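Hypothetical protein PH0802 (Pyrococcus horikoshii, PDB 2DT4) is of unknown function but belongs to the plant- and prokaryote-conserved (PPC) domain family and assembles from three copies of its chain. Local coordinates at residues 124-129 / 136-141; 29-34 / 83-88. All blocks are in the same frame, centred on the assembly; numbering follows the deposited sequence.

Contact 1 (124-129 / 136-141); sequences EKIERK and ALWEEL
Ile126 meets Trp138 because its CG1 stands anti to the backbone N (chi1 -176°) and carries CD1 out over the indole. CG1 lies 3.6 Å from the centroid of the five-membered ring of Trp138, a CH-pi contact almost on the ring normal. CD1 continues over the middle of the ring system. Arg128 comes to the opposite face of the indole. Its chain is extended from CG to NE, and the guanidinium plane is turned 34° from the ring. CG of Arg128 passes 3.7 Å from Trp138 NE1, whose hydrogen bond goes to Ser80. NH2 of Arg128 bonds to Ala136 O at 3.0 Å, with the acceptor close to the guanidinium plane and the donor in the carbonyl plane. NH1 hydrogen-bonds to Asn78 OD1 and forms a salt bridge with Glu115 of the second subunit. A leucine in place of Arg128 would probably leave that Glu115 without its charged mate and deprive Ala136 O of the NH2 bond. Lys129 and Leu137 bond through their backbones in both directions, Lys129 N to Leu137 O at 3.0 Å and Leu137 N to Lys129 O at 2.9 Å. Further along, Trp138 CA makes a CA-H...O contact of 3.3 Å with Glu127 O. A water then joins Glu127 N to Glu139 N, accepting from both. The pairing of Lys129 with Leu137 is a single antiparallel beta bridge, by which the C-terminal tail folds back antiparallel on the chain just after strand 127-128, at the subunit interface.

Contact 2 (29-34 / 83-88); sequences FCKKEG and DGEPFV
Cys30 and Lys31, in the last turn of helix 22-33, rest on Pro86 at the start of strand 85-95. This is helix-on-sheet packing in the PPC domain. The axes of helix 29-33 and strand 85-88 approach to 8.6 Å and run roughly antiparallel, at 149°. Phe29, at the head of the segment, turns to other parts of the fold and meets the rings of Tyr12 and Phe14, and Leu141 of the third subunit packs on it too. Cys30 points its CB toward the strand, where it lies 4.0 Å from Pro86 CB. Val79 of the adjoining strand 69-82 touches both residues, and Leu118 of strand 114-123 also reaches Cys30. Lys31 follows and crosses Pro86 at about a right angle. Its CG sits 3.7 Å from Pro86 CG and also lies near Pro86 CD, so the aliphatic part of the lysine packs on the proline ring. Gly34, the first residue past the helix, closes it with a Schellman motif and a positive phi. Across the contact, Glu85 bends at chi2 (-70°) and brings its carboxylate to the extended chain of Lys31. The charges form a long salt bridge, NZ of Lys31 to OE2 of Glu85 at 3.9 Å. The closer approach is to the methylene next to the amine, where Lys31 CE stands 3.4 Å from Glu85 OE2.

From the N terminus, the chain runs through strand 5-16 into helix 22-33, which supplies the first half of contact 2. Four strands later, 83-88 returns against the C-terminal end of the helix and closes a loop of 48 residues. The chain then completes strands 85-95 to 114-123 before contact 1 opens at 124-129. That contact closes only a short loop of six residues. The two loops are in series and neither nest nor cross. Contact 2 ties the helix to the mixed sheet, and contact 1 ties the C-terminal tail to strand 127-128 of that same sheet. They meet where Arg128 CD packs 3.7 Å from Phe87 CD2.

Contact 1 (124-129 / 136-141)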
loop_
_atom_site.group_PDB
_atom_site.type_symbol
_atom_site.label_atom_id
_atom_site.label_comp_id
_atom_site.label_asym_id
_atom_site.label_seq_id
_atom_site.Cartn_x
_atom_site.Cartn_y
_atom_site.Cartn_z
ATOM N N GLU A 124 3.826 -19.795 12.552
ATOM C CA GLU A 124 3.257 -19.818 13.869
ATOM C C GLU A 124 1.878 -19.206 13.879
ATOM O O GLU A 124 1.486 -18.487 12.959
ATOM C CB GLU A 124 4.174 -19.040 14.813
ATOM C CG GLU A 124 4.108 -17.522 14.610
ATOM C CD GLU A 124 5.201 -16.762 15.320
ATOM O OE1 GLU A 124 4.929 -15.610 15.742
ATOM O OE2 GLU A 124 6.341 -17.293 15.406
ATOM N N LYS A 125 1.149 -19.477 14.949
ATOM C CA LYS A 125 -0.174 -18.950 15.110
ATOM C C LYS A 125 -0.107 -17.440 15.196
ATOM O O LYS A 125 0.823 -16.856 15.792
ATOM C CB LYS A 125 -0.818 -19.530 16.355
ATOM C CG LYS A 125 -1.229 -20.979 16.116
ATOM C CD LYS A 125 -1.981 -21.547 17.292
ATOM C CE LYS A 125 -2.097 -23.050 17.173
ATOM N NZ LYS A 125 -2.217 -23.628 18.550
ATOM N N ILE A 126 -1.152 -16.837 14.632
ATOM C CA ILE A 126 -1.318 -15.388 14.627
ATOM C C ILE A 126 -2.829 -15.178 14.580
ATOM O O ILE A 126 -3.457 -15.223 13.537
ATOM C CB ILE A 126 -0.524 -14.650 13.501
ATOM C CG1 ILE A 126 -0.666 -13.138 13.605
ATOM C CG2 ILE A 126 -0.895 -15.135 12.125
ATOM C CD1 ILE A 126 0.259 -12.401 12.658
ATOM N N GLU A 127 -3.426 -15.132 15.757
ATOM C CA GLU A 127 -4.887 -15.134 15.870
ATOM C C GLU A 127 -5.462 -13.888 16.541
ATOM O O GLU A 127 -4.880 -13.391 17.537
ATOM C CB GLU A 127 -5.200 -16.375 16.722
ATOM C CG GLU A 127 -6.674 -16.668 16.932
ATOM C CD GLU A 127 -6.921 -18.031 17.571
ATOM O OE1 GLU A 127 -5.947 -18.824 17.802
ATOM O OE2 GLU A 127 -8.115 -18.287 17.846
ATOM N N ARG A 128 -6.581 -13.387 16.007
ATOM C CA ARG A 128 -7.263 -12.245 16.600
ATOM C C ARG A 128 -8.117 -12.708 17.766
ATOM O O ARG A 128 -8.986 -13.567 17.604
ATOM C CB ARG A 128 -8.156 -11.534 15.612
ATOM C CG ARG A 128 -7.444 -10.822 14.504
ATOM C CD ARG A 128 -8.345 -9.958 13.646
ATOM N NE ARG A 128 -7.549 -9.306 12.605
ATOM C CZ ARG A 128 -6.758 -8.252 12.802
ATOM N NH1 ARG A 128 -6.029 -7.797 11.786
ATOM N NH2 ARG A 128 -6.669 -7.642 13.969
ATOM N N LYS A 129 -7.840 -12.167 18.935
ATOM C CA LYS A 129 -8.616 -12.485 20.132
ATOM C C LYS A 129 -9.073 -11.214 20.785
ATOM O O LYS A 129 -8.446 -10.158 20.635
ATOM C CB LYS A 129 -7.803 -13.334 21.104
ATOM C CG LYS A 129 -7.370 -14.676 20.538
ATOM C CD LYS A 129 -6.585 -15.520 21.509
ATOM C CE LYS A 129 -6.015 -16.770 20.864
ATOM N NZ LYS A 129 -4.879 -17.392 21.619
ATOM N N ALA A 136 -10.368 -6.991 18.276
ATOM C CA ALA A 136 -9.824 -8.356 18.232
ATOM C C ALA A 136 -8.441 -8.245 17.616
ATOM O O ALA A 136 -8.317 -7.856 16.451
ATOM C CB ALA A 136 -10.694 -9.264 17.421
ATOM N N LEU A 137 -7.429 -8.522 18.428
ATOM C CA LEU A 137 -6.030 -8.344 17.982
ATOM C C LEU A 137 -5.162 -9.557 18.200
ATOM O O LEU A 137 -5.456 -10.417 19.023
ATOM C CB LEU A 137 -5.416 -7.207 18.816
ATOM C CG LEU A 137 -6.133 -5.844 18.765
ATOM C CD1 LEU A 137 -5.572 -4.850 19.718
ATOM C CD2 LEU A 137 -6.152 -5.294 17.346
ATOM N N TRP A 138 -4.056 -9.621 17.461
ATOM C CA TRP A 138 -3.029 -10.632 17.648
ATOM C C TRP A 138 -2.239 -10.349 18.929
ATOM O O TRP A 138 -2.196 -9.212 19.392
ATOM C CB TRP A 138 -2.002 -10.561 16.505
ATOM C CG TRP A 138 -2.596 -10.561 15.123
ATOM C CD1 TRP A 138 -3.716 -11.175 14.703
ATOM C CD2 TRP A 138 -2.074 -9.854 14.002
ATOM N NE1 TRP A 138 -3.934 -10.908 13.374
ATOM C CE2 TRP A 138 -2.926 -10.100 12.920
ATOM C CE3 TRP A 138 -0.948 -9.057 13.799
ATOM C CZ2 TRP A 138 -2.697 -9.561 11.650
ATOM C CZ3 TRP A 138 -0.742 -8.489 12.557
ATOM C CH2 TRP A 138 -1.600 -8.769 11.487
ATOM N N GLU A 139 -1.499 -11.357 19.370
ATOM C CA GLU A 139 -0.579 -11.151 20.505
ATOM C C GLU A 139 0.532 -10.293 19.925
ATOM O O GLU A 139 1.011 -10.551 18.815
ATOM C CB GLU A 139 -0.046 -12.496 21.018
ATOM C CG GLU A 139 0.810 -12.332 22.255
ATOM C CD GLU A 139 1.409 -13.639 22.745
ATOM O OE1 GLU A 139 2.368 -13.562 23.551
ATOM O OE2 GLU A 139 0.962 -14.715 22.287
ATOM N N GLU A 140 0.889 -9.234 20.635
ATOM C CA GLU A 140 1.899 -8.302 20.160
ATOM C C GLU A 140 3.283 -8.917 20.127
ATOM O O GLU A 140 3.582 -9.903 20.845
ATOM C CB GLU A 140 1.915 -7.076 21.055
ATOM C CG GLU A 140 2.520 -7.314 22.440
ATOM C CD GLU A 140 2.262 -6.158 23.390
ATOM O OE1 GLU A 140 2.966 -6.069 24.411
ATOM O OE2 GLU A 140 1.367 -5.342 23.120
ATOM N N LEU A 141 4.143 -8.275 19.328
ATOM C CA LEU A 141 5.545 -8.672 19.228
ATOM C C LEU A 141 6.326 -7.672 20.089
ATOM O O LEU A 141 6.553 -6.529 19.710
ATOM C CB LEU A 141 6.055 -8.715 17.788
ATOM C CG LEU A 141 7.541 -9.033 17.599
ATOM C CD1 LEU A 141 7.853 -10.414 18.145
ATOM C CD2 LEU A 141 7.937 -8.970 16.155
HETATM O O HOH W 1 -1.630 -14.089 17.970
#

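Contact 2 (29-34 / 83-88)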
loop_
_atom_site.group_PDB
_atom_site.type_symbol
_atom_site.label_atom_id
_atom_site.label_comp_id
_atom_site.label_asym_id
_atom_site.label_seq_id
_atom_site.Cartn_x
_atom_site.Cartn_y
_atom_site.Cartn_z
ATOM N N PHE A 29 -12.863 -16.493 -0.626
ATOM C CA PHE A 29 -11.675 -16.921 -1.364
ATOM C C PHE A 29 -10.735 -17.713 -0.400
ATOM O O PHE A 29 -10.285 -18.824 -0.729
ATOM C CB PHE A 29 -10.987 -15.728 -2.020
ATOM C CG PHE A 29 -9.637 -16.035 -2.577
ATOM C CD1 PHE A 29 -8.525 -15.875 -1.770
ATOM C CD2 PHE A 29 -9.457 -16.448 -3.885
ATOM C CE1 PHE A 29 -7.271 -16.119 -2.257
ATOM C CE2 PHE A 29 -8.173 -16.715 -4.346
ATOM C CZ PHE A 29 -7.107 -16.573 -3.488
ATOM N N CYS A 30 -10.409 -17.131 0.749
ATOM C CA CYS A 30 -9.503 -17.768 1.677
ATOM C C CYS A 30 -10.118 -19.073 2.191
ATOM O O CYS A 30 -9.412 -20.036 2.340
ATOM C CB CYS A 30 -9.109 -16.845 2.831
ATOM S SG CYS A 30 -8.096 -15.444 2.284
ATOM N N LYS A 31 -11.428 -19.114 2.430
ATOM C CA LYS A 31 -12.040 -20.377 2.865
ATOM C C LYS A 31 -11.865 -21.472 1.843
ATOM O O LYS A 31 -11.498 -22.612 2.195
ATOM C CB LYS A 31 -13.509 -20.186 3.206
ATOM C CG LYS A 31 -13.707 -19.393 4.449
ATOM C CD LYS A 31 -15.191 -19.308 4.795
ATOM C CE LYS A 31 -15.352 -18.540 6.048
ATOM N NZ LYS A 31 -16.803 -18.438 6.460
ATOM N N LYS A 32 -12.101 -21.131 0.585
ATOM C CA LYS A 32 -11.966 -22.065 -0.501
ATOM C C LYS A 32 -10.537 -22.565 -0.625
ATOM O O LYS A 32 -10.300 -23.766 -0.791
ATOM C CB LYS A 32 -12.406 -21.438 -1.819
ATOM C CG LYS A 32 -12.352 -22.420 -2.978
ATOM C CD LYS A 32 -13.022 -23.734 -2.669
ATOM C CE LYS A 32 -13.063 -24.632 -3.897
ATOM N NZ LYS A 32 -11.712 -24.788 -4.538
ATOM N N GLU A 33 -9.576 -21.656 -0.536
ATOM C CA GLU A 33 -8.170 -22.015 -0.723
ATOM C C GLU A 33 -7.524 -22.616 0.516
ATOM O O GLU A 33 -6.372 -23.057 0.465
ATOM C CB GLU A 33 -7.374 -20.769 -1.125
ATOM C CG GLU A 33 -7.755 -20.199 -2.471
ATOM C CD GLU A 33 -7.363 -21.120 -3.600
ATOM O OE1 GLU A 33 -8.278 -21.549 -4.329
ATOM O OE2 GLU A 33 -6.177 -21.485 -3.739
ATOM N N GLY A 34 -8.213 -22.597 1.641
ATOM C CA GLY A 34 -7.597 -23.008 2.889
ATOM C C GLY A 34 -6.490 -22.063 3.352
ATOM O O GLY A 34 -5.451 -22.496 3.877
ATOM N N ASP A 83 -11.884 -16.618 15.759
ATOM C CA ASP A 83 -12.933 -17.561 16.122
ATOM C C ASP A 83 -13.026 -18.743 15.131
ATOM O O ASP A 83 -14.121 -19.136 14.726
ATOM C CB ASP A 83 -14.265 -16.808 16.220
ATOM C CG ASP A 83 -14.211 -15.600 17.176
ATOM O OD1 ASP A 83 -13.523 -15.663 18.219
ATOM O OD2 ASP A 83 -14.834 -14.533 16.952
ATOM N N GLY A 84 -11.886 -19.252 14.682
ATOM C CA GLY A 84 -11.848 -20.475 13.886
ATOM C C GLY A 84 -11.938 -20.322 12.379
ATOM O O GLY A 84 -11.928 -21.319 11.650
ATOM N N GLU A 85 -12.075 -19.082 11.913
ATOM C CA GLU A 85 -12.297 -18.817 10.505
ATOM C C GLU A 85 -11.370 -17.707 10.021
ATOM O O GLU A 85 -11.019 -16.792 10.793
ATOM C CB GLU A 85 -13.741 -18.365 10.279
ATOM C CG GLU A 85 -14.776 -19.418 10.636
ATOM C CD GLU A 85 -14.797 -20.589 9.675
ATOM O OE1 GLU A 85 -15.417 -21.620 10.026
ATOM O OE2 GLU A 85 -14.215 -20.503 8.573
ATOM N N PRO A 86 -11.005 -17.727 8.745
ATOM C CA PRO A 86 -10.229 -16.596 8.230
ATOM C C PRO A 86 -11.050 -15.327 8.327
ATOM O O PRO A 86 -12.253 -15.321 7.997
ATOM C CB PRO A 86 -9.946 -16.976 6.764
ATOM C CG PRO A 86 -10.940 -17.966 6.419
ATOM C CD PRO A 86 -11.245 -18.726 7.702
ATOM N N PHE A 87 -10.398 -14.248 8.751
ATOM C CA PHE A 87 -11.017 -12.967 9.024
ATOM C C PHE A 87 -10.194 -11.852 8.341
ATOM O O PHE A 87 -8.965 -11.792 8.464
ATOM C CB PHE A 87 -11.086 -12.710 10.530
ATOM C CG PHE A 87 -11.713 -11.418 10.892
ATOM C CD1 PHE A 87 -13.069 -11.339 11.042
ATOM C CD2 PHE A 87 -10.953 -10.271 11.089
ATOM C CE1 PHE A 87 -13.679 -10.135 11.394
ATOM C CE2 PHE A 87 -11.555 -9.068 11.409
ATOM C CZ PHE A 87 -12.936 -9.027 11.580
ATOM N N VAL A 88 -10.894 -11.000 7.605
ATOM C CA VAL A 88 -10.274 -9.974 6.770
ATOM C C VAL A 88 -10.359 -8.617 7.468
ATOM O O VAL A 88 -11.437 -8.175 7.875
ATOM C CB VAL A 88 -10.933 -9.911 5.387
ATOM C CG1 VAL A 88 -10.083 -9.042 4.448
ATOM C CG2 VAL A 88 -11.111 -11.312 4.814
#